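Long-range contact in cobalamin biosynthesis precorrin-6Y methylase (CbiE) (PDB 2BB3), which probably methylates precorrin-type tetrapyrrole intermediates of adenosylcobalamin biosynthesis, with S-adenosyl-L-methionine as methyl donor: residues A167-L173 with I202-Y208. Numbering follows the deposited sequence.
With SAH (S-adenosyl-L-homocysteine), chain C.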
# COMPACT_ATOMS: atom_id res chain seq x y z
N ALA A 167 3.24 -15.27 1.31
CA ALA A 167 3.50 -16.62 1.78
C ALA A 167 4.84 -16.80 2.46
O ALA A 167 5.70 -15.93 2.44
CB ALA A 167 3.39 -17.60 0.60
N ASP A 168 4.99 -17.95 3.11
CA ASP A 168 6.24 -18.29 3.74
C ASP A 168 6.55 -19.64 3.11
O ASP A 168 5.75 -20.11 2.32
CB ASP A 168 6.15 -18.37 5.27
CG ASP A 168 5.16 -19.39 5.75
OD1 ASP A 168 4.81 -20.32 4.99
OD2 ASP A 168 4.74 -19.27 6.92
N SER A 169 7.68 -20.25 3.46
CA SER A 169 8.12 -21.50 2.86
C SER A 169 7.18 -22.69 3.02
O SER A 169 7.34 -23.71 2.34
CB SER A 169 9.52 -21.88 3.40
OG SER A 169 9.51 -22.08 4.81
N HIS A 170 6.19 -22.57 3.89
CA HIS A 170 5.25 -23.67 4.11
C HIS A 170 3.95 -23.54 3.32
O HIS A 170 3.02 -24.32 3.53
CB HIS A 170 4.93 -23.82 5.60
CG HIS A 170 6.13 -23.74 6.49
ND1 HIS A 170 6.47 -22.59 7.18
CD2 HIS A 170 7.09 -24.65 6.76
CE1 HIS A 170 7.59 -22.80 7.84
NE2 HIS A 170 7.99 -24.04 7.61
N PHE A 171 3.86 -22.56 2.42
CA PHE A 171 2.63 -22.41 1.65
C PHE A 171 2.43 -23.65 0.79
O PHE A 171 3.33 -24.05 0.04
CB PHE A 171 2.68 -21.18 0.74
CG PHE A 171 1.42 -20.99 -0.09
CD1 PHE A 171 0.34 -20.28 0.42
CD2 PHE A 171 1.32 -21.56 -1.36
CE1 PHE A 171 -0.84 -20.14 -0.33
CE2 PHE A 171 0.16 -21.43 -2.11
CZ PHE A 171 -0.93 -20.72 -1.60
N PRO A 172 1.23 -24.27 0.87
CA PRO A 172 0.95 -25.48 0.09
C PRO A 172 0.65 -25.17 -1.39
O PRO A 172 -0.48 -24.91 -1.77
CB PRO A 172 -0.24 -26.09 0.84
CG PRO A 172 -1.00 -24.87 1.29
CD PRO A 172 0.10 -23.92 1.75
N LEU A 173 1.68 -25.21 -2.22
CA LEU A 173 1.54 -24.92 -3.65
C LEU A 173 0.52 -25.81 -4.37
O LEU A 173 -0.02 -25.42 -5.41
CB LEU A 173 2.89 -25.03 -4.36
CG LEU A 173 3.94 -23.93 -4.13
CD1 LEU A 173 5.24 -24.30 -4.84
CD2 LEU A 173 3.43 -22.58 -4.62
N ILE A 202 7.59 -26.05 -9.08
CA ILE A 202 8.53 -25.07 -8.55
C ILE A 202 8.52 -25.24 -7.03
O ILE A 202 7.49 -25.52 -6.45
CB ILE A 202 8.11 -23.62 -8.94
CG1 ILE A 202 9.29 -22.67 -8.74
CG2 ILE A 202 6.91 -23.16 -8.13
CD1 ILE A 202 9.13 -21.32 -9.42
N GLU A 203 9.68 -25.11 -6.40
CA GLU A 203 9.78 -25.25 -4.95
C GLU A 203 9.96 -23.91 -4.25
O GLU A 203 10.69 -23.04 -4.73
CB GLU A 203 10.97 -26.14 -4.57
CG GLU A 203 10.64 -27.61 -4.42
CD GLU A 203 10.15 -28.22 -5.70
OE1 GLU A 203 10.89 -28.17 -6.71
OE2 GLU A 203 9.01 -28.75 -5.70
N LEU A 204 9.31 -23.76 -3.10
CA LEU A 204 9.45 -22.56 -2.30
C LEU A 204 10.67 -22.77 -1.43
O LEU A 204 11.01 -23.90 -1.13
CB LEU A 204 8.22 -22.34 -1.42
CG LEU A 204 6.92 -22.13 -2.19
CD1 LEU A 204 5.82 -21.76 -1.20
CD2 LEU A 204 7.11 -21.05 -3.24
N GLU A 205 11.32 -21.68 -1.04
CA GLU A 205 12.49 -21.81 -0.19
C GLU A 205 12.66 -20.66 0.78
O GLU A 205 13.45 -20.75 1.71
CB GLU A 205 13.77 -21.99 -1.04
CG GLU A 205 13.94 -21.02 -2.19
CD GLU A 205 15.08 -21.43 -3.14
OE1 GLU A 205 15.05 -22.58 -3.67
OE2 GLU A 205 16.01 -20.62 -3.36
N SER A 206 11.92 -19.58 0.59
CA SER A 206 12.05 -18.44 1.48
C SER A 206 10.76 -18.13 2.23
O SER A 206 9.65 -18.27 1.69
CB SER A 206 12.45 -17.20 0.70
OG SER A 206 12.55 -16.09 1.57
N ASP A 207 10.89 -17.70 3.49
CA ASP A 207 9.70 -17.34 4.26
C ASP A 207 9.21 -15.94 3.90
O ASP A 207 8.17 -15.50 4.38
CB ASP A 207 9.98 -17.43 5.75
CG ASP A 207 10.04 -18.87 6.22
OD1 ASP A 207 9.30 -19.71 5.64
OD2 ASP A 207 10.81 -19.16 7.17
N TYR A 208 9.96 -15.25 3.05
CA TYR A 208 9.57 -13.92 2.58
C TYR A 208 9.27 -14.08 1.10
O TYR A 208 10.04 -13.62 0.25
CB TYR A 208 10.70 -12.92 2.79
CG TYR A 208 11.07 -12.80 4.25
CD1 TYR A 208 12.17 -13.49 4.76
CD2 TYR A 208 10.26 -12.09 5.13
CE1 TYR A 208 12.45 -13.48 6.13
CE2 TYR A 208 10.53 -12.07 6.51
CZ TYR A 208 11.62 -12.77 6.99
OH TYR A 208 11.87 -12.82 8.34
N SAH C . 3.65 -5.93 7.25
CA SAH C . 4.38 -6.53 6.20
CB SAH C . 3.98 -7.99 6.01
CG SAH C . 4.06 -9.04 7.10
SD SAH C . 3.26 -10.60 6.87
C SAH C . 4.26 -5.67 5.00
O SAH C . 5.01 -6.00 4.18
OXT SAH C . 3.44 -4.79 4.93
C5' SAH C . 4.82 -11.27 6.37
C4' SAH C . 4.89 -11.71 4.93
O4' SAH C . 5.11 -10.69 4.03
C3' SAH C . 5.86 -12.81 4.60
O3' SAH C . 5.41 -14.06 4.91
C2' SAH C . 6.02 -12.59 3.14
O2' SAH C . 5.11 -13.29 2.41
C1' SAH C . 5.79 -11.14 2.95
N9 SAH C . 7.04 -10.42 2.90
C8 SAH C . 7.47 -9.62 3.83
N7 SAH C . 8.59 -9.08 3.50
C5 SAH C . 8.89 -9.51 2.34
C6 SAH C . 9.95 -9.25 1.53
N6 SAH C . 10.91 -8.46 1.85
N1 SAH C . 9.99 -9.84 0.35
C2 SAH C . 9.02 -10.68 -0.02
N3 SAH C . 8.00 -10.91 0.78
C4 SAH C . 7.93 -10.35 1.95
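D207 and S169 carry the polar half of this contact. One carboxylate oxygen, D207 OD1, takes two bonds from S169. S169 N meets the anti lone pair of D207 OD1 at 2.8 Å. The hydroxyl S169 OG donates to D207 OD1 at 2.5 Å from the syn side, 27° out of the carboxylate plane. With chi1 at 62°, S169 OG lies beside its own backbone N and can reach the same oxygen. An alanine in place of D207 would probably leave S169 N and S169 OG without their shared acceptor and free the hydroxyl to turn. D168 CB lies 3.4 Å from D207 OD1, but the D168 carboxylate leads away, turned 64° from that of D207. D168 OD1 accepts from H170 N at 2.9 Å in an Asx turn, within a type I turn from D168 to F171. The H170 ring lies with one face over S169 OG.

The apolar half is L173 against L204, tip to tip, with L173 CD1 3.8 Å from L204 CG. L204 CD1 also rests on F171 CB at 3.7 Å.

A167 O faces both ribose hydroxyls of S-adenosyl-L-homocysteine, 2.7 Å from O2', and D207 O faces O3'. The contact joins the loops after strands 162-167 and 193-198 at the cofactor pocket. F171 and L173 pack on I211 of strand 209-213, and L204 packs on L183 of strand 180-185.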